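Local structure of lovastatin nonaketide synthase, polyketide synthase component (Aspergillus terreus, 7CPX) at residues A[495-500]-A[531-536]; A[507-512]-A[903-908]; A[525-530]-A[882-887]. The protein builds the nonaketide precursor of lovastatin, dihydromonacolin L, by repeated condensation, reduction and methylation steps that use malonyl-CoA, NADPH and S-adenosylmethionine. The protein carries 2 engineered substitutions. One frame throughout, in Å; residues are numbered along the deposited sequence.

Contact 1. Residues A[495-500]-A[531-536]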
# COMPACT_ATOMS: atom_id res chain seq x y z
N PHE A 495 -54.65 -5.52 -6.29
CA PHE A 495 -54.98 -5.39 -7.70
C PHE A 495 -56.48 -5.47 -7.93
O PHE A 495 -57.04 -4.69 -8.71
CB PHE A 495 -54.24 -6.48 -8.48
CG PHE A 495 -54.76 -6.70 -9.87
CD1 PHE A 495 -54.35 -5.90 -10.91
CD2 PHE A 495 -55.63 -7.74 -10.13
CE1 PHE A 495 -54.82 -6.11 -12.19
CE2 PHE A 495 -56.11 -7.96 -11.40
CZ PHE A 495 -55.70 -7.15 -12.44
N LEU A 496 -57.15 -6.40 -7.25
CA LEU A 496 -58.60 -6.49 -7.35
C LEU A 496 -59.26 -5.22 -6.83
O LEU A 496 -60.22 -4.72 -7.44
CB LEU A 496 -59.10 -7.71 -6.57
CG LEU A 496 -58.77 -9.06 -7.20
CD1 LEU A 496 -58.79 -10.15 -6.14
CD2 LEU A 496 -59.76 -9.38 -8.31
N GLN A 497 -58.77 -4.69 -5.72
CA GLN A 497 -59.29 -3.42 -5.22
C GLN A 497 -59.08 -2.31 -6.23
O GLN A 497 -59.95 -1.45 -6.42
CB GLN A 497 -58.63 -3.07 -3.89
CG GLN A 497 -58.98 -4.02 -2.75
CD GLN A 497 -58.17 -3.76 -1.50
OE1 GLN A 497 -57.27 -2.92 -1.50
NE2 GLN A 497 -58.49 -4.47 -0.43
N SER A 498 -57.92 -2.31 -6.90
CA SER A 498 -57.61 -1.27 -7.87
C SER A 498 -58.34 -1.49 -9.20
O SER A 498 -58.64 -0.51 -9.89
CB SER A 498 -56.10 -1.22 -8.12
OG SER A 498 -55.40 -1.02 -6.91
N HIS A 499 -58.62 -2.74 -9.56
CA HIS A 499 -59.22 -3.07 -10.85
C HIS A 499 -60.43 -3.97 -10.64
O HIS A 499 -60.45 -5.13 -11.05
CB HIS A 499 -58.21 -3.75 -11.77
CG HIS A 499 -57.01 -2.90 -12.08
ND1 HIS A 499 -57.04 -1.91 -13.04
CD2 HIS A 499 -55.76 -2.91 -11.58
CE1 HIS A 499 -55.86 -1.33 -13.10
NE2 HIS A 499 -55.06 -1.92 -12.23
N PRO A 500 -61.48 -3.45 -9.99
CA PRO A 500 -62.74 -4.20 -9.93
C PRO A 500 -63.40 -4.36 -11.28
O PRO A 500 -64.24 -5.26 -11.45
CB PRO A 500 -63.61 -3.37 -8.98
CG PRO A 500 -63.06 -1.98 -9.10
CD PRO A 500 -61.58 -2.14 -9.32
N THR A 531 -66.62 -11.46 -3.16
CA THR A 531 -66.41 -12.78 -2.58
C THR A 531 -64.95 -13.20 -2.70
O THR A 531 -64.36 -13.71 -1.74
CB THR A 531 -67.32 -13.80 -3.27
OG1 THR A 531 -68.65 -13.27 -3.37
CG2 THR A 531 -67.35 -15.10 -2.49
N ILE A 532 -64.35 -12.98 -3.87
CA ILE A 532 -62.97 -13.40 -4.07
C ILE A 532 -62.03 -12.55 -3.22
O ILE A 532 -61.03 -13.05 -2.70
CB ILE A 532 -62.60 -13.34 -5.57
CG1 ILE A 532 -61.55 -14.40 -5.90
CG2 ILE A 532 -62.09 -11.97 -5.96
CD1 ILE A 532 -62.08 -15.82 -5.89
N ARG A 533 -62.33 -11.25 -3.07
CA ARG A 533 -61.51 -10.41 -2.21
C ARG A 533 -61.57 -10.86 -0.76
O ARG A 533 -60.54 -10.93 -0.08
CB ARG A 533 -61.95 -8.95 -2.33
CG ARG A 533 -61.46 -8.24 -3.58
CD ARG A 533 -61.42 -6.73 -3.39
NE ARG A 533 -62.74 -6.18 -3.11
CZ ARG A 533 -63.57 -5.71 -4.03
NH1 ARG A 533 -63.26 -5.70 -5.32
NH2 ARG A 533 -64.75 -5.23 -3.65
N ARG A 534 -62.77 -11.18 -0.27
CA ARG A 534 -62.88 -11.63 1.12
C ARG A 534 -62.20 -12.98 1.31
O ARG A 534 -61.57 -13.23 2.34
CB ARG A 534 -64.35 -11.70 1.53
CG ARG A 534 -64.96 -10.34 1.80
CD ARG A 534 -66.35 -10.45 2.42
NE ARG A 534 -67.35 -10.85 1.44
CZ ARG A 534 -68.02 -10.01 0.66
NH1 ARG A 534 -67.80 -8.70 0.71
NH2 ARG A 534 -68.92 -10.49 -0.19
N ALA A 535 -62.31 -13.87 0.32
CA ALA A 535 -61.62 -15.15 0.41
C ALA A 535 -60.11 -14.97 0.38
O ALA A 535 -59.37 -15.69 1.06
CB ALA A 535 -62.09 -16.07 -0.72
N LEU A 536 -59.62 -14.00 -0.41
CA LEU A 536 -58.20 -13.68 -0.40
C LEU A 536 -57.77 -13.16 0.96
O LEU A 536 -56.69 -13.50 1.45
CB LEU A 536 -57.89 -12.65 -1.48
CG LEU A 536 -57.35 -13.19 -2.80
CD1 LEU A 536 -57.36 -12.10 -3.86
CD2 LEU A 536 -55.94 -13.73 -2.63
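L496 carries the apolar part of this contact. Its CG is anti to its own carbonyl carbon (chi1 -71°), which sends the branch out toward helix 529-542. There CD1 fits between two side chains one turn apart, lying 3.8 Å from I532 CG2 and also meeting L536 CD1, and the leucine crosses both at about a right angle. Nearby, L475 meets both L496 and I532, while I524 lies against I532 and L536, so this side is buried.

A second kind of packing runs along the aliphatic stem of R533, which is partly exposed and lies alongside L496 and the exposed Q497. R533 CG rests 3.8 Å from L496 CB, and R533 CD is 3.7 Å from Q497 CG. The Q497 amide and the guanidinium are not stacked, since their planes are 66° apart. P500 adds a looser touch, its CB 4.4 Å from R533 NH1.

One polar approach is made without hydrogen bonding. The R533 chain bends at chi3 (-61°), bringing NH1 to 3.8 Å from L496 O. This is where helix 482-498 ends, H499 being the first residue to leave it; the positive charge probably interacts favourably with the L496 carbonyl there.

Two helices meeting through leucine, isoleucine and arginine stems over strands 475-479 and 520-524 fit the small alpha/beta linker domain that joins ketosynthase to acyltransferase in polyketide synthases.

Contact 2. Residues A[507-512]-A[903-908]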
# COMPACT_ATOMS: atom_id res chain seq x y z
N LEU A 507 -59.75 -13.16 -15.36
CA LEU A 507 -58.66 -13.13 -14.39
C LEU A 507 -58.31 -14.54 -13.92
O LEU A 507 -57.13 -14.94 -13.94
CB LEU A 507 -59.06 -12.25 -13.21
CG LEU A 507 -57.96 -11.70 -12.30
CD1 LEU A 507 -58.54 -10.67 -11.35
CD2 LEU A 507 -57.29 -12.82 -11.53
N THR A 508 -59.31 -15.31 -13.50
CA THR A 508 -59.05 -16.66 -13.01
C THR A 508 -58.54 -17.56 -14.12
O THR A 508 -57.65 -18.39 -13.89
CB THR A 508 -60.32 -17.24 -12.38
OG1 THR A 508 -61.38 -17.23 -13.35
CG2 THR A 508 -60.73 -16.42 -11.17
N TRP A 509 -59.08 -17.42 -15.33
CA TRP A 509 -58.60 -18.24 -16.44
C TRP A 509 -57.15 -17.93 -16.77
O TRP A 509 -56.38 -18.84 -17.10
CB TRP A 509 -59.49 -18.03 -17.67
CG TRP A 509 -58.98 -18.74 -18.88
CD1 TRP A 509 -59.19 -20.04 -19.22
CD2 TRP A 509 -58.17 -18.18 -19.92
NE1 TRP A 509 -58.57 -20.33 -20.41
CE2 TRP A 509 -57.93 -19.20 -20.86
CE3 TRP A 509 -57.63 -16.91 -20.16
CZ2 TRP A 509 -57.17 -19.00 -22.01
CZ3 TRP A 509 -56.88 -16.72 -21.30
CH2 TRP A 509 -56.66 -17.75 -22.21
N SER A 510 -56.76 -16.66 -16.72
CA SER A 510 -55.36 -16.31 -16.93
C SER A 510 -54.49 -16.88 -15.82
O SER A 510 -53.39 -17.38 -16.09
CB SER A 510 -55.21 -14.79 -17.01
OG SER A 510 -55.72 -14.17 -15.85
N LEU A 511 -54.96 -16.81 -14.57
CA LEU A 511 -54.17 -17.34 -13.46
C LEU A 511 -54.02 -18.86 -13.54
O LEU A 511 -53.04 -19.41 -13.04
CB LEU A 511 -54.80 -16.94 -12.13
CG LEU A 511 -54.52 -15.50 -11.70
CD1 LEU A 511 -55.38 -15.13 -10.52
CD2 LEU A 511 -53.06 -15.30 -11.36
N LEU A 512 -54.99 -19.54 -14.16
CA LEU A 512 -54.93 -21.00 -14.27
C LEU A 512 -54.15 -21.45 -15.50
O LEU A 512 -53.14 -22.15 -15.38
CB LEU A 512 -56.35 -21.57 -14.30
CG LEU A 512 -56.98 -21.88 -12.95
CD1 LEU A 512 -58.48 -22.06 -13.10
CD2 LEU A 512 -56.35 -23.13 -12.35
N PHE A 903 -56.75 -30.21 -14.11
CA PHE A 903 -57.88 -30.02 -15.00
C PHE A 903 -57.52 -28.94 -16.01
O PHE A 903 -56.56 -28.19 -15.83
CB PHE A 903 -59.15 -29.64 -14.22
CG PHE A 903 -59.13 -28.25 -13.67
CD1 PHE A 903 -58.54 -27.99 -12.44
CD2 PHE A 903 -59.70 -27.20 -14.36
CE1 PHE A 903 -58.52 -26.71 -11.93
CE2 PHE A 903 -59.68 -25.92 -13.85
CZ PHE A 903 -59.09 -25.67 -12.63
N ASP A 904 -58.32 -28.86 -17.07
CA ASP A 904 -58.13 -27.89 -18.14
C ASP A 904 -59.17 -26.78 -17.99
O ASP A 904 -60.37 -27.03 -18.13
CB ASP A 904 -58.24 -28.55 -19.51
CG ASP A 904 -57.82 -27.63 -20.64
OD1 ASP A 904 -57.99 -26.40 -20.51
OD2 ASP A 904 -57.32 -28.15 -21.67
N ALA A 905 -58.70 -25.57 -17.70
CA ALA A 905 -59.60 -24.43 -17.57
C ALA A 905 -60.09 -23.93 -18.92
O ALA A 905 -61.22 -23.45 -19.03
CB ALA A 905 -58.92 -23.30 -16.80
N ASP A 906 -59.24 -24.02 -19.95
CA ASP A 906 -59.64 -23.55 -21.27
C ASP A 906 -60.86 -24.32 -21.77
O ASP A 906 -61.84 -23.72 -22.24
CB ASP A 906 -58.48 -23.69 -22.25
CG ASP A 906 -58.80 -23.12 -23.62
OD1 ASP A 906 -59.88 -22.52 -23.78
OD2 ASP A 906 -57.96 -23.27 -24.54
N GLU A 907 -60.83 -25.65 -21.66
CA GLU A 907 -61.98 -26.44 -22.07
C GLU A 907 -63.18 -26.17 -21.17
O GLU A 907 -64.33 -26.14 -21.64
CB GLU A 907 -61.62 -27.93 -22.05
CG GLU A 907 -60.47 -28.30 -22.96
CD GLU A 907 -60.79 -28.09 -24.43
OE1 GLU A 907 -61.97 -27.84 -24.75
OE2 GLU A 907 -59.86 -28.17 -25.26
N PHE A 908 -62.95 -25.98 -19.87
CA PHE A 908 -64.05 -25.72 -18.95
C PHE A 908 -64.80 -24.45 -19.34
O PHE A 908 -66.03 -24.43 -19.36
CB PHE A 908 -63.51 -25.62 -17.52
CG PHE A 908 -64.57 -25.28 -16.51
CD1 PHE A 908 -65.33 -26.28 -15.92
CD2 PHE A 908 -64.80 -23.97 -16.14
CE1 PHE A 908 -66.30 -25.98 -14.99
CE2 PHE A 908 -65.77 -23.66 -15.20
CZ PHE A 908 -66.52 -24.67 -14.63
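F903 starts the segment by presenting its ring edge to L512: CZ sits at the fork of the leucine, 3.7 Å from both CD1 and CD2, and the two side chains cross at about a right angle. The phenylalanine reaches that spot with CG placed between its backbone N and carbonyl carbon (chi1 72°).

D904 turns to its own helix instead. As N-cap of helix 905-911 it accepts from E907 N through OD1, at 3.2 Å and from well above the carboxylate plane, with a weak bond from D906 N besides. Its backbone is also hydrogen-bonded to A645.

A905 is where the backbones come nearest, opposite W509. Its methyl CB lies 3.9 Å from L512 CD1 and 4.1 Å from W509 CD1, filling the angle between the two larger side chains.

At D906 the touching is done by CA and CB. The indole comes in edge-on, with NE1 3.5 Å from D906 CA and 3.8 Å from D906 CB, so W509 packs here against carbon and makes no hydrogen bond to the segment. The D906 carboxylate is engaged by R910 in a salt bridge.

Around this buried junction, L512 and F903 both rest on W895 of helix 883-898, and L511 and L512 lean on strand 475-479. Helix 504-513 is thus held between that strand, helix 482-498 behind L507, and the start of helix 905-911.

Contact 3. Residues A[525-530]-A[882-887]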
# COMPACT_ATOMS: atom_id res chain seq x y z
N VAL A 525 -61.57 -19.05 -3.44
CA VAL A 525 -62.91 -19.39 -3.92
C VAL A 525 -63.79 -18.16 -3.78
O VAL A 525 -63.89 -17.58 -2.69
CB VAL A 525 -63.50 -20.58 -3.15
CG1 VAL A 525 -64.92 -20.85 -3.58
CG2 VAL A 525 -62.64 -21.82 -3.38
N GLY A 526 -64.43 -17.76 -4.87
CA GLY A 526 -65.33 -16.62 -4.85
C GLY A 526 -66.06 -16.43 -6.17
O GLY A 526 -65.44 -16.46 -7.24
N HIS A 527 -67.37 -16.23 -6.10
CA HIS A 527 -68.16 -16.06 -7.32
C HIS A 527 -67.95 -14.68 -7.94
O HIS A 527 -67.87 -14.56 -9.17
CB HIS A 527 -69.64 -16.27 -7.01
CG HIS A 527 -70.53 -16.13 -8.21
ND1 HIS A 527 -71.85 -15.72 -8.12
CD2 HIS A 527 -70.30 -16.33 -9.53
CE1 HIS A 527 -72.38 -15.68 -9.32
NE2 HIS A 527 -71.46 -16.05 -10.20
N SER A 528 -67.85 -13.65 -7.12
CA SER A 528 -67.75 -12.27 -7.58
C SER A 528 -66.51 -11.61 -7.00
O SER A 528 -65.74 -12.23 -6.26
CB SER A 528 -69.01 -11.48 -7.21
OG SER A 528 -69.18 -11.42 -5.80
N HIS A 529 -66.32 -10.34 -7.35
CA HIS A 529 -65.13 -9.62 -6.90
C HIS A 529 -65.11 -9.49 -5.38
O HIS A 529 -64.06 -9.67 -4.75
CB HIS A 529 -65.07 -8.24 -7.55
CG HIS A 529 -64.79 -8.28 -9.02
ND1 HIS A 529 -65.78 -8.20 -9.97
CD2 HIS A 529 -63.63 -8.39 -9.70
CE1 HIS A 529 -65.24 -8.26 -11.18
NE2 HIS A 529 -63.94 -8.38 -11.04
N GLU A 530 -66.25 -9.16 -4.77
CA GLU A 530 -66.28 -9.05 -3.31
C GLU A 530 -66.00 -10.39 -2.65
O GLU A 530 -65.24 -10.47 -1.68
CB GLU A 530 -67.63 -8.50 -2.87
CG GLU A 530 -67.94 -7.10 -3.38
CD GLU A 530 -69.26 -6.57 -2.87
OE1 GLU A 530 -69.94 -7.28 -2.10
OE2 GLU A 530 -69.63 -5.44 -3.25
N ASN A 882 -72.60 -22.15 -0.89
CA ASN A 882 -72.88 -21.67 -2.24
C ASN A 882 -72.40 -22.69 -3.26
O ASN A 882 -71.30 -23.23 -3.16
CB ASN A 882 -72.20 -20.32 -2.47
CG ASN A 882 -72.39 -19.80 -3.88
OD1 ASN A 882 -71.73 -20.25 -4.81
ND2 ASN A 882 -73.31 -18.85 -4.04
N ASP A 883 -73.24 -22.95 -4.27
CA ASP A 883 -72.91 -23.96 -5.27
C ASP A 883 -71.69 -23.55 -6.07
O ASP A 883 -70.77 -24.36 -6.29
CB ASP A 883 -74.11 -24.19 -6.18
CG ASP A 883 -75.38 -24.54 -5.42
OD1 ASP A 883 -75.27 -25.25 -4.40
OD2 ASP A 883 -76.47 -24.10 -5.84
N LEU A 884 -71.65 -22.30 -6.53
CA LEU A 884 -70.48 -21.82 -7.26
C LEU A 884 -69.23 -21.94 -6.40
O LEU A 884 -68.18 -22.41 -6.86
CB LEU A 884 -70.67 -20.37 -7.71
CG LEU A 884 -71.88 -19.99 -8.57
CD1 LEU A 884 -72.40 -21.17 -9.36
CD2 LEU A 884 -72.97 -19.38 -7.70
N ASP A 885 -69.33 -21.51 -5.14
CA ASP A 885 -68.19 -21.61 -4.24
C ASP A 885 -67.79 -23.06 -4.02
O ASP A 885 -66.60 -23.38 -3.96
CB ASP A 885 -68.50 -20.92 -2.91
CG ASP A 885 -68.80 -19.45 -3.07
OD1 ASP A 885 -68.79 -18.96 -4.22
OD2 ASP A 885 -69.06 -18.78 -2.05
N SER A 886 -68.76 -23.95 -3.89
CA SER A 886 -68.44 -25.36 -3.66
C SER A 886 -67.67 -25.94 -4.84
O SER A 886 -66.62 -26.58 -4.66
CB SER A 886 -69.73 -26.15 -3.42
OG SER A 886 -70.46 -25.61 -2.33
N PHE A 887 -68.18 -25.74 -6.06
CA PHE A 887 -67.50 -26.30 -7.22
C PHE A 887 -66.14 -25.64 -7.44
O PHE A 887 -65.16 -26.31 -7.80
CB PHE A 887 -68.37 -26.14 -8.46
CG PHE A 887 -67.76 -26.71 -9.71
CD1 PHE A 887 -67.82 -28.07 -9.97
CD2 PHE A 887 -67.12 -25.89 -10.62
CE1 PHE A 887 -67.25 -28.60 -11.11
CE2 PHE A 887 -66.55 -26.41 -11.76
CZ PHE A 887 -66.61 -27.76 -12.01
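V525 and H527, in the loop that follows strand 520-524 of the probable alpha/beta linker between ketosynthase and acyltransferase, lie against the first turn of helix 883-898, a late helix of the malonyl-CoA:ACP transacylase domain. The packed part of the contact is apolar. With chi1 at 175°, V525 CG1 points away from its own backbone N and sits over the helix backbone at D885, 3.6 Å from D885 CB. S888 and R889, a turn further along, border the same valine. The buried L884, backed by L471 and L577, lays CD2 over one face of the H527 imidazole in a CH-pi contact, 4.0 Å from the centroid and 17° off the ring normal.

Looser is the edge formed by the D885 carboxylate. OD1 comes to 3.6 Å from H527 N without a hydrogen bond, and it stays 5.9 Å from H527 ND1.

The helix start is secured within its own segment by N882, the N-cap. D885 N gives a hydrogen bond of 2.7 Å to N882 OD1, and N882 O takes two donors, S886 N and S886 OG.

After the ketosynthase, the chain runs through helices 482-498 and 504-513, then strand 520-524 and helix 529-542. Contact 1 closes this short loop within the probable linker, spanning 30 residues. Helix 504-513 and residues 525-530 both lie inside that loop but find their partners several hundred residues later, so contacts 2 and 3 each cross contact 1. Contact 3 falls wholly within the longer span of contact 2. The three also touch: L496 packs on L507, I532 on G526, and F887 on F908. Contact 1 holds the linker together; contact 3 joins it to helix 883-898 of the transacylase region and contact 2 to helix 905-911.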